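PDB 5K5D: ParB domain protein nuclease, which probably acts in archaeal DNA segregation as a ParB-type partition protein whose N-terminal domain may have nuclease activity. Local coordinates for residues Ile16-Lys26 / Asn56-Leu66; Ile153-Thr161 / Ile168-Ile176. The protein carries 4 engineered substitutions. All coordinates share one frame; numbering follows the deposited sequence.

Contact 1: residues Ile16-Lys26 / Asn56-Leu66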
loop_
_atom_site.group_PDB
_atom_site.type_symbol
_atom_site.label_atom_id
_atom_site.label_comp_id
_atom_site.label_asym_id
_atom_site.label_seq_id
_atom_site.Cartn_x
_atom_site.Cartn_y
_atom_site.Cartn_z
ATOM N N ILE B 16 -23.114 -2.545 -18.655
ATOM C CA ILE B 16 -22.298 -1.734 -17.761
ATOM C C ILE B 16 -22.817 -1.764 -16.322
ATOM O O ILE B 16 -22.056 -1.578 -15.373
ATOM C CB ILE B 16 -22.187 -0.281 -18.267
ATOM C CG1 ILE B 16 -21.106 0.477 -17.494
ATOM C CG2 ILE B 16 -23.536 0.423 -18.185
ATOM C CD1 ILE B 16 -20.747 1.800 -18.108
ATOM N N GLU B 17 -24.110 -2.026 -16.167
ATOM C CA GLU B 17 -24.734 -2.025 -14.851
ATOM C C GLU B 17 -24.691 -3.401 -14.189
ATOM O O GLU B 17 -25.118 -3.566 -13.043
ATOM C CB GLU B 17 -26.178 -1.528 -14.953
ATOM C CG GLU B 17 -26.309 -0.148 -15.579
ATOM C CD GLU B 17 -25.603 0.926 -14.772
ATOM O OE1 GLU B 17 -25.704 0.897 -13.526
ATOM O OE2 GLU B 17 -24.942 1.795 -15.380
ATOM N N LYS B 18 -24.171 -4.388 -14.910
ATOM C CA LYS B 18 -24.086 -5.741 -14.374
ATOM C C LYS B 18 -22.968 -5.856 -13.334
ATOM O O LYS B 18 -22.975 -6.762 -12.498
ATOM C CB LYS B 18 -23.881 -6.750 -15.504
ATOM C CG LYS B 18 -24.021 -8.206 -15.081
ATOM C CD LYS B 18 -23.887 -9.136 -16.276
ATOM C CE LYS B 18 -23.932 -10.600 -15.856
ATOM N NZ LYS B 18 -23.809 -11.506 -17.034
ATOM N N LEU B 19 -22.018 -4.926 -13.381
ATOM C CA LEU B 19 -20.874 -4.935 -12.466
ATOM C C LEU B 19 -21.226 -4.444 -11.063
ATOM O O LEU B 19 -21.738 -3.337 -10.889
ATOM C CB LEU B 19 -19.722 -4.103 -13.037
ATOM C CG LEU B 19 -18.604 -4.868 -13.754
ATOM C CD1 LEU B 19 -18.991 -6.326 -14.000
ATOM C CD2 LEU B 19 -18.218 -4.164 -15.052
ATOM N N LYS B 20 -20.942 -5.278 -10.066
ATOM C CA LYS B 20 -21.212 -4.943 -8.675
ATOM C C LYS B 20 -19.938 -4.450 -8.010
ATOM O O LYS B 20 -18.864 -5.003 -8.228
ATOM C CB LYS B 20 -21.773 -6.155 -7.937
ATOM C CG LYS B 20 -23.056 -6.692 -8.552
ATOM C CD LYS B 20 -23.228 -8.178 -8.289
ATOM C CE LYS B 20 -24.333 -8.760 -9.164
ATOM N NZ LYS B 20 -24.346 -10.252 -9.143
ATOM N N GLU B 21 -20.054 -3.402 -7.203
ATOM C CA GLU B 21 -18.875 -2.808 -6.592
ATOM C C GLU B 21 -18.680 -3.249 -5.147
ATOM O O GLU B 21 -19.642 -3.470 -4.415
ATOM C CB GLU B 21 -18.914 -1.282 -6.695
ATOM C CG GLU B 21 -19.928 -0.608 -5.797
ATOM C CD GLU B 21 -19.811 0.902 -5.841
ATOM O OE1 GLU B 21 -19.547 1.447 -6.937
ATOM O OE2 GLU B 21 -19.968 1.540 -4.779
ATOM N N ASP B 22 -17.416 -3.391 -4.759
ATOM C CA ASP B 22 -17.048 -3.763 -3.405
ATOM C C ASP B 22 -16.365 -2.557 -2.785
ATOM O O ASP B 22 -15.326 -2.105 -3.270
ATOM C CB ASP B 22 -16.092 -4.955 -3.428
ATOM C CG ASP B 22 -15.716 -5.430 -2.041
ATOM O OD1 ASP B 22 -16.219 -6.489 -1.617
ATOM O OD2 ASP B 22 -14.917 -4.740 -1.376
ATOM N N ASP B 23 -16.947 -2.026 -1.719
ATOM C CA ASP B 23 -16.484 -0.752 -1.185
ATOM C C ASP B 23 -15.033 -0.791 -0.717
ATOM O O ASP B 23 -14.354 0.235 -0.698
ATOM C CB ASP B 23 -17.402 -0.256 -0.073
ATOM C CG ASP B 23 -17.803 1.188 -0.265
ATOM O OD1 ASP B 23 -17.120 2.077 0.292
ATOM O OD2 ASP B 23 -18.788 1.434 -0.997
ATOM N N GLU B 24 -14.551 -1.975 -0.355
ATOM C CA GLU B 24 -13.161 -2.110 0.050
ATOM C C GLU B 24 -12.247 -1.987 -1.159
ATOM O O GLU B 24 -11.276 -1.235 -1.135
ATOM C CB GLU B 24 -12.911 -3.442 0.757
ATOM C CG GLU B 24 -11.564 -3.494 1.460
ATOM C CD GLU B 24 -10.954 -4.880 1.470
ATOM O OE1 GLU B 24 -11.034 -5.571 0.435
ATOM O OE2 GLU B 24 -10.394 -5.278 2.513
ATOM N N PHE B 25 -12.553 -2.735 -2.213
ATOM C CA PHE B 25 -11.751 -2.682 -3.429
ATOM C C PHE B 25 -11.836 -1.292 -4.028
ATOM O O PHE B 25 -10.881 -0.799 -4.630
ATOM C CB PHE B 25 -12.231 -3.719 -4.441
ATOM C CG PHE B 25 -12.184 -5.128 -3.929
ATOM C CD1 PHE B 25 -13.047 -6.094 -4.429
ATOM C CD2 PHE B 25 -11.280 -5.489 -2.940
ATOM C CE1 PHE B 25 -13.006 -7.393 -3.952
ATOM C CE2 PHE B 25 -11.235 -6.787 -2.460
ATOM C CZ PHE B 25 -12.099 -7.739 -2.965
ATOM N N LYS B 26 -12.990 -0.663 -3.842
ATOM C CA LYS B 26 -13.244 0.669 -4.376
ATOM C C LYS B 26 -12.287 1.701 -3.797
ATOM O O LYS B 26 -11.985 2.704 -4.440
ATOM C CB LYS B 26 -14.684 1.085 -4.088
ATOM C CG LYS B 26 -15.033 2.490 -4.548
ATOM C CD LYS B 26 -16.494 2.798 -4.255
ATOM C CE LYS B 26 -16.923 4.110 -4.886
ATOM N NZ LYS B 26 -18.371 4.374 -4.661
ATOM N N ASN B 56 -18.695 -13.586 -9.824
ATOM C CA ASN B 56 -20.023 -13.006 -9.650
ATOM C C ASN B 56 -20.082 -11.547 -10.086
ATOM O O ASN B 56 -20.993 -10.812 -9.706
ATOM C CB ASN B 56 -20.463 -13.106 -8.188
ATOM C CG ASN B 56 -20.528 -14.538 -7.695
ATOM O OD1 ASN B 56 -20.966 -15.434 -8.419
ATOM N ND2 ASN B 56 -20.073 -14.763 -6.469
ATOM N N TYR B 57 -19.104 -11.135 -10.883
ATOM C CA TYR B 57 -19.119 -9.808 -11.488
ATOM C C TYR B 57 -18.937 -8.708 -10.449
ATOM O O TYR B 57 -19.417 -7.587 -10.616
ATOM C CB TYR B 57 -20.394 -9.612 -12.315
ATOM C CG TYR B 57 -20.514 -10.639 -13.421
ATOM C CD1 TYR B 57 -21.242 -11.808 -13.236
ATOM C CD2 TYR B 57 -19.868 -10.454 -14.637
ATOM C CE1 TYR B 57 -21.337 -12.755 -14.237
ATOM C CE2 TYR B 57 -19.958 -11.394 -15.643
ATOM C CZ TYR B 57 -20.690 -12.543 -15.438
ATOM O OH TYR B 57 -20.776 -13.481 -16.439
ATOM N N VAL B 58 -18.240 -9.047 -9.371
ATOM C CA VAL B 58 -17.785 -8.056 -8.413
ATOM C C VAL B 58 -16.534 -7.392 -8.979
ATOM O O VAL B 58 -15.544 -8.063 -9.281
ATOM C CB VAL B 58 -17.461 -8.693 -7.041
ATOM C CG1 VAL B 58 -16.813 -7.675 -6.116
ATOM C CG2 VAL B 58 -18.714 -9.268 -6.410
ATOM N N LEU B 59 -16.598 -6.074 -9.137
ATOM C CA LEU B 59 -15.486 -5.297 -9.662
ATOM C C LEU B 59 -14.295 -5.384 -8.711
ATOM O O LEU B 59 -14.418 -5.121 -7.513
ATOM C CB LEU B 59 -15.909 -3.837 -9.823
ATOM C CG LEU B 59 -15.474 -3.076 -11.077
ATOM C CD1 LEU B 59 -15.015 -1.672 -10.709
ATOM C CD2 LEU B 59 -14.384 -3.818 -11.827
ATOM N N ILE B 60 -13.140 -5.755 -9.246
ATOM C CA ILE B 60 -11.938 -5.861 -8.433
ATOM C C ILE B 60 -11.041 -4.669 -8.696
ATOM O O ILE B 60 -10.573 -4.007 -7.770
ATOM C CB ILE B 60 -11.169 -7.161 -8.739
ATOM C CG1 ILE B 60 -11.972 -8.369 -8.259
ATOM C CG2 ILE B 60 -9.793 -7.142 -8.087
ATOM C CD1 ILE B 60 -11.302 -9.690 -8.552
ATOM N N ASP B 61 -10.822 -4.403 -9.976
ATOM C CA ASP B 61 -9.983 -3.300 -10.409
ATOM C C ASP B 61 -10.641 -2.534 -11.553
ATOM O O ASP B 61 -11.099 -3.131 -12.527
ATOM C CB ASP B 61 -8.635 -3.828 -10.883
ATOM C CG ASP B 61 -7.659 -2.722 -11.173
ATOM O OD1 ASP B 61 -7.452 -1.878 -10.277
ATOM O OD2 ASP B 61 -7.106 -2.690 -12.292
ATOM N N GLY B 62 -10.684 -1.211 -11.433
ATOM C CA GLY B 62 -11.167 -0.372 -12.514
ATOM C C GLY B 62 -12.334 0.509 -12.122
ATOM O O GLY B 62 -13.213 0.781 -12.939
ATOM N N TYR B 63 -12.338 0.970 -10.876
ATOM C CA TYR B 63 -13.468 1.732 -10.356
ATOM C C TYR B 63 -13.601 3.124 -10.967
ATOM O O TYR B 63 -14.700 3.569 -11.283
ATOM C CB TYR B 63 -13.422 1.794 -8.826
ATOM C CG TYR B 63 -13.910 0.514 -8.193
ATOM C CD1 TYR B 63 -13.051 -0.561 -7.987
ATOM C CD2 TYR B 63 -15.240 0.367 -7.831
ATOM C CE1 TYR B 63 -13.503 -1.739 -7.426
ATOM C CE2 TYR B 63 -15.700 -0.802 -7.267
ATOM C CZ TYR B 63 -14.830 -1.854 -7.067
ATOM O OH TYR B 63 -15.296 -3.018 -6.502
ATOM N N THR B 64 -12.484 3.812 -11.136
ATOM C CA THR B 64 -12.525 5.110 -11.789
ATOM C C THR B 64 -12.967 4.941 -13.244
ATOM O O THR B 64 -13.930 5.572 -13.683
ATOM C CB THR B 64 -11.172 5.838 -11.690
ATOM O OG1 THR B 64 -10.879 6.101 -10.310
ATOM C CG2 THR B 64 -11.210 7.154 -12.449
ATOM N N ARG B 65 -12.277 4.071 -13.976
ATOM C CA ARG B 65 -12.627 3.776 -15.361
ATOM C C ARG B 65 -14.111 3.460 -15.542
ATOM O O ARG B 65 -14.748 3.963 -16.464
ATOM C CB ARG B 65 -11.776 2.625 -15.896
ATOM C CG ARG B 65 -10.312 2.975 -16.074
ATOM C CD ARG B 65 -9.500 1.766 -16.503
ATOM N NE ARG B 65 -9.308 0.821 -15.409
ATOM C CZ ARG B 65 -8.640 -0.322 -15.515
ATOM N NH1 ARG B 65 -8.100 -0.672 -16.676
ATOM N NH2 ARG B 65 -8.510 -1.119 -14.462
ATOM N N LEU B 66 -14.661 2.623 -14.670
ATOM C CA LEU B 66 -16.079 2.293 -14.753
ATOM C C LEU B 66 -16.936 3.537 -14.548
ATOM O O LEU B 66 -17.934 3.737 -15.244
ATOM C CB LEU B 66 -16.464 1.221 -13.728
ATOM C CG LEU B 66 -17.952 0.855 -13.772
ATOM C CD1 LEU B 66 -18.312 0.237 -15.114
ATOM C CD2 LEU B 66 -18.346 -0.074 -12.636
#

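Contact 2: residues Ile153-Thr161 / Ile168-Ile176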
loop_
_atom_site.group_PDB
_atom_site.type_symbol
_atom_site.label_atom_id
_atom_site.label_comp_id
_atom_site.label_asym_id
_atom_site.label_seq_id
_atom_site.Cartn_x
_atom_site.Cartn_y
_atom_site.Cartn_z
ATOM N N ILE B 153 17.440 -13.399 12.640
ATOM C CA ILE B 153 16.765 -13.835 13.858
ATOM C C ILE B 153 16.230 -12.617 14.603
ATOM O O ILE B 153 15.100 -12.623 15.092
ATOM C CB ILE B 153 17.701 -14.638 14.789
ATOM C CG1 ILE B 153 18.033 -16.003 14.179
ATOM C CG2 ILE B 153 17.064 -14.823 16.160
ATOM C CD1 ILE B 153 18.958 -16.851 15.038
ATOM N N GLU B 154 17.052 -11.573 14.675
ATOM C CA GLU B 154 16.655 -10.310 15.287
ATOM C C GLU B 154 15.412 -9.759 14.597
ATOM O O GLU B 154 14.486 -9.272 15.246
ATOM C CB GLU B 154 17.791 -9.291 15.188
ATOM C CG GLU B 154 17.434 -7.908 15.712
ATOM C CD GLU B 154 18.089 -6.795 14.915
ATOM O OE1 GLU B 154 18.612 -7.078 13.815
ATOM O OE2 GLU B 154 18.078 -5.637 15.384
ATOM N N GLU B 155 15.405 -9.843 13.272
ATOM C CA GLU B 155 14.297 -9.345 12.469
ATOM C C GLU B 155 13.039 -10.188 12.682
ATOM O O GLU B 155 11.925 -9.749 12.392
ATOM C CB GLU B 155 14.700 -9.326 10.995
ATOM C CG GLU B 155 13.709 -8.653 10.082
ATOM C CD GLU B 155 14.274 -8.436 8.697
ATOM O OE1 GLU B 155 15.402 -7.907 8.599
ATOM O OE2 GLU B 155 13.599 -8.805 7.712
ATOM N N ASN B 156 13.226 -11.400 13.194
ATOM C CA ASN B 156 12.109 -12.278 13.519
ATOM C C ASN B 156 11.730 -12.159 14.993
ATOM O O ASN B 156 10.876 -12.896 15.486
ATOM C CB ASN B 156 12.451 -13.731 13.174
ATOM C CG ASN B 156 11.254 -14.510 12.651
ATOM O OD1 ASN B 156 10.107 -14.123 12.862
ATOM N ND2 ASN B 156 11.520 -15.614 11.964
ATOM N N GLU B 157 12.379 -11.225 15.688
ATOM C CA GLU B 157 12.119 -10.983 17.105
ATOM C C GLU B 157 11.041 -9.922 17.291
ATOM O O GLU B 157 10.229 -10.002 18.212
ATOM C CB GLU B 157 13.392 -10.526 17.827
ATOM C CG GLU B 157 14.570 -11.481 17.737
ATOM C CD GLU B 157 14.344 -12.781 18.481
ATOM O OE1 GLU B 157 15.305 -13.571 18.599
ATOM O OE2 GLU B 157 13.210 -13.017 18.948
ATOM N N GLU B 158 11.054 -8.914 16.424
ATOM C CA GLU B 158 10.098 -7.819 16.524
ATOM C C GLU B 158 8.792 -8.175 15.831
ATOM O O GLU B 158 8.786 -8.831 14.792
ATOM C CB GLU B 158 10.673 -6.531 15.938
ATOM C CG GLU B 158 11.961 -6.073 16.591
ATOM C CD GLU B 158 13.188 -6.676 15.938
ATOM O OE1 GLU B 158 14.217 -6.831 16.628
ATOM O OE2 GLU B 158 13.121 -6.989 14.731
ATOM N N PHE B 159 7.687 -7.733 16.417
ATOM C CA PHE B 159 6.368 -8.068 15.910
ATOM C C PHE B 159 5.450 -6.857 15.958
ATOM O O PHE B 159 5.688 -5.913 16.707
ATOM C CB PHE B 159 5.761 -9.213 16.730
ATOM C CG PHE B 159 6.493 -10.518 16.590
ATOM C CD1 PHE B 159 7.643 -10.768 17.321
ATOM C CD2 PHE B 159 6.027 -11.498 15.730
ATOM C CE1 PHE B 159 8.320 -11.971 17.194
ATOM C CE2 PHE B 159 6.700 -12.702 15.599
ATOM C CZ PHE B 159 7.848 -12.938 16.333
ATOM N N VAL B 160 4.401 -6.889 15.148
ATOM C CA VAL B 160 3.364 -5.871 15.203
ATOM C C VAL B 160 2.005 -6.559 15.251
ATOM O O VAL B 160 1.853 -7.692 14.785
ATOM C CB VAL B 160 3.438 -4.910 14.001
ATOM C CG1 VAL B 160 3.091 -5.638 12.713
ATOM C CG2 VAL B 160 2.516 -3.708 14.216
ATOM N N THR B 161 1.026 -5.883 15.837
ATOM C CA THR B 161 -0.308 -6.451 15.984
ATOM C C THR B 161 -1.339 -5.624 15.235
ATOM O O THR B 161 -1.646 -4.497 15.620
ATOM C CB THR B 161 -0.719 -6.555 17.464
ATOM O OG1 THR B 161 0.211 -7.396 18.156
ATOM C CG2 THR B 161 -2.124 -7.142 17.592
ATOM N N ILE B 168 2.665 -10.492 13.549
ATOM C CA ILE B 168 3.652 -10.901 12.563
ATOM C C ILE B 168 4.992 -10.214 12.801
ATOM O O ILE B 168 5.048 -9.127 13.366
ATOM C CB ILE B 168 3.148 -10.611 11.134
ATOM C CG1 ILE B 168 4.132 -11.147 10.090
ATOM C CG2 ILE B 168 2.883 -9.118 10.947
ATOM C CD1 ILE B 168 3.629 -11.041 8.666
ATOM N N SER B 169 6.071 -10.859 12.376
ATOM C CA SER B 169 7.406 -10.309 12.556
ATOM C C SER B 169 7.846 -9.546 11.313
ATOM O O SER B 169 7.261 -9.698 10.240
ATOM C CB SER B 169 8.411 -11.422 12.857
ATOM O OG SER B 169 8.660 -12.209 11.706
ATOM N N ALA B 170 8.878 -8.724 11.466
ATOM C CA ALA B 170 9.420 -7.961 10.349
ATOM C C ALA B 170 9.874 -8.897 9.244
ATOM O O ALA B 170 9.861 -8.538 8.065
ATOM C CB ALA B 170 10.580 -7.096 10.812
ATOM N N LEU B 171 10.279 -10.101 9.629
ATOM C CA LEU B 171 10.792 -11.060 8.663
ATOM C C LEU B 171 9.667 -11.621 7.806
ATOM O O LEU B 171 9.738 -11.596 6.580
ATOM C CB LEU B 171 11.529 -12.194 9.367
ATOM C CG LEU B 171 12.233 -13.182 8.438
ATOM C CD1 LEU B 171 13.261 -12.465 7.572
ATOM C CD2 LEU B 171 12.885 -14.291 9.248
ATOM N N GLU B 172 8.627 -12.124 8.461
ATOM C CA GLU B 172 7.487 -12.693 7.756
ATOM C C GLU B 172 6.876 -11.645 6.837
ATOM O O GLU B 172 6.598 -11.922 5.669
ATOM C CB GLU B 172 6.447 -13.210 8.750
ATOM C CG GLU B 172 7.030 -14.107 9.835
ATOM C CD GLU B 172 6.031 -14.431 10.934
ATOM O OE1 GLU B 172 5.791 -13.559 11.797
ATOM O OE2 GLU B 172 5.487 -15.557 10.938
ATOM N N TYR B 173 6.680 -10.439 7.365
ATOM C CA TYR B 173 6.130 -9.333 6.585
ATOM C C TYR B 173 6.992 -9.034 5.359
ATOM O O TYR B 173 6.475 -8.804 4.267
ATOM C CB TYR B 173 5.990 -8.073 7.441
ATOM C CG TYR B 173 5.104 -7.013 6.821
ATOM C CD1 TYR B 173 5.641 -5.973 6.072
ATOM C CD2 TYR B 173 3.725 -7.056 6.986
ATOM C CE1 TYR B 173 4.827 -5.003 5.507
ATOM C CE2 TYR B 173 2.903 -6.095 6.424
ATOM C CZ TYR B 173 3.458 -5.073 5.686
ATOM O OH TYR B 173 2.635 -4.122 5.131
ATOM N N GLU B 174 8.306 -9.034 5.546
ATOM C CA GLU B 174 9.225 -8.776 4.446
ATOM C C GLU B 174 9.151 -9.866 3.381
ATOM O O GLU B 174 9.219 -9.580 2.186
ATOM C CB GLU B 174 10.659 -8.649 4.960
ATOM C CG GLU B 174 11.677 -8.371 3.874
ATOM C CD GLU B 174 13.097 -8.374 4.402
ATOM O OE1 GLU B 174 13.976 -8.976 3.748
ATOM O OE2 GLU B 174 13.333 -7.776 5.473
ATOM N N ARG B 175 9.022 -11.115 3.815
ATOM C CA ARG B 175 8.949 -12.228 2.879
ATOM C C ARG B 175 7.672 -12.109 2.065
ATOM O O ARG B 175 7.640 -12.438 0.878
ATOM C CB ARG B 175 8.994 -13.568 3.617
ATOM C CG ARG B 175 7.650 -14.276 3.722
ATOM C CD ARG B 175 7.764 -15.588 4.490
ATOM N NE ARG B 175 8.407 -15.406 5.789
ATOM C CZ ARG B 175 8.091 -16.088 6.886
ATOM N NH1 ARG B 175 7.126 -16.997 6.849
ATOM N NH2 ARG B 175 8.735 -15.855 8.021
ATOM N N ILE B 176 6.618 -11.628 2.716
ATOM C CA ILE B 176 5.345 -11.404 2.048
ATOM C C ILE B 176 5.494 -10.361 0.944
ATOM O O ILE B 176 4.961 -10.526 -0.151
ATOM C CB ILE B 176 4.266 -10.963 3.046
ATOM C CG1 ILE B 176 3.896 -12.134 3.958
ATOM C CG2 ILE B 176 3.047 -10.442 2.311
ATOM C CD1 ILE B 176 2.679 -11.887 4.812
#

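Contact 1: residues Ile16-Lys26 / Asn56-Leu66
Tyr-63, in the first turn of helix 63-71, packs its ring against Lys-26 and Glu-21. Lys-26 CA sits 3.7 Å from the centroid of the Tyr-63 ring, over one face, Glu-21 CB meets the ring edge in plane, and Leu-59 of Tyr-63's own segment lies over the opposite face with CD1. Asp-22 N donates a nearly straight bond to Tyr-63 OH, 2.8 Å long, which together with this packing probably restrains the ring. Next to it the backbones form a single bridge, with Lys-20 N to Tyr-57 O at 2.8 Å and Leu-59 N to Lys-20 O at 2.7 Å. A citrate, probably from the crystallisation liquor, takes bonds from backbone N atoms at the start of helix 63-71. Toward solvent the grip slackens. The Lys-18 chain, turned away from its own N and straight beyond CG, carries CE out over the Tyr-57 face, 3.8 Å from the centroid, while its NZ makes an off-centre cation-pi contact; Lys-20 NZ manages a weak bond to Asn-56 O. The Tyr-57 hydroxyl is tied to Glu-12 and Lys-81. In the ParB-like N-terminal region, the bridge sets the 16-26 connection beside edge strand 59-61, Phe-25 packs against helix 90-99, and Leu-66 backs onto strand 51-53.

Contact 2: residues Ile153-Thr161 / Ile168-Ile176
Phe-159 and Ser-169 face each other as the non-hydrogen-bonded pair at the end of a beta hairpin, strands 159-161 and 167-169, and Ser-169 at once starts helix 170-180 as its N-cap, so the two segments meet where strand turns into helix. The antiparallel ladder is short. Val-160 and Ile-168 are the hydrogen-bonded pair, Val-160 N to Ile-168 O at 2.9 Å and the return bond from Ile-168 N to Val-160 O, and their side chains lie side by side on the other face of the sheet, Val-160 CG1 against Ile-168 CG2.

Followed outward from its backbone, Ser-169 first sets CB over the Phe-159 ring toward its rim, a CH-pi contact 3.8 Å from the centroid; the same Ser-169 CB also comes 3.3 Å from Glu-158 O. OG, held between the backbone N and the carbonyl carbon (chi1 72°), faces two ways: it donates to Asn-156 OD1 from well above that carbonyl plane, and accepts from the helix, with an almost straight bond from Glu-172 N and a weak one from Leu-171 N. Glu-172 answers through OE1, whose anti lone pair takes Ser-169 N, completing a capping box. Asn-156 probably helps to hold the serine in place from the facing segment, while its ND2 lies against Leu-171 CD2.

Just before Asn-156, Glu-155 packs CG on Ala-170 CB. Its carboxylate then meets that of Glu-174, one turn beyond Ala-170, as the two side chains cross at about a right angle. Arg-193 of helix 189-201 is a long, weak ion-pair partner of Glu-155, and Tyr-173 reaches helix 109-128, where its hydroxyl bonds Asp-121. Glu-155 OE2 and Glu-174 OE2 are just 2.5 Å apart, so one acid probably holds a proton and shares it with the other.

From the N terminus, the chain leaves strand 9-15 and runs through 16-26; contact 1 then closes a loop of 29 intervening residues, which includes helix 37-45 and strand 51-53, by bringing in 56-66. The chain goes on through strand 76-82 and helices 90-99 and 109-128, and after an unmodelled region contact 2 closes a much shorter loop of six residues. The two are in series, neither nested nor crossed. Contact 1 ties the connection after strand 9-15 to the edge of the four-stranded sheet; contact 2 joins a small hairpin to helix 170-180. Their centres lie 34 Å apart, on opposite sides of the chain's centre, and they do not touch.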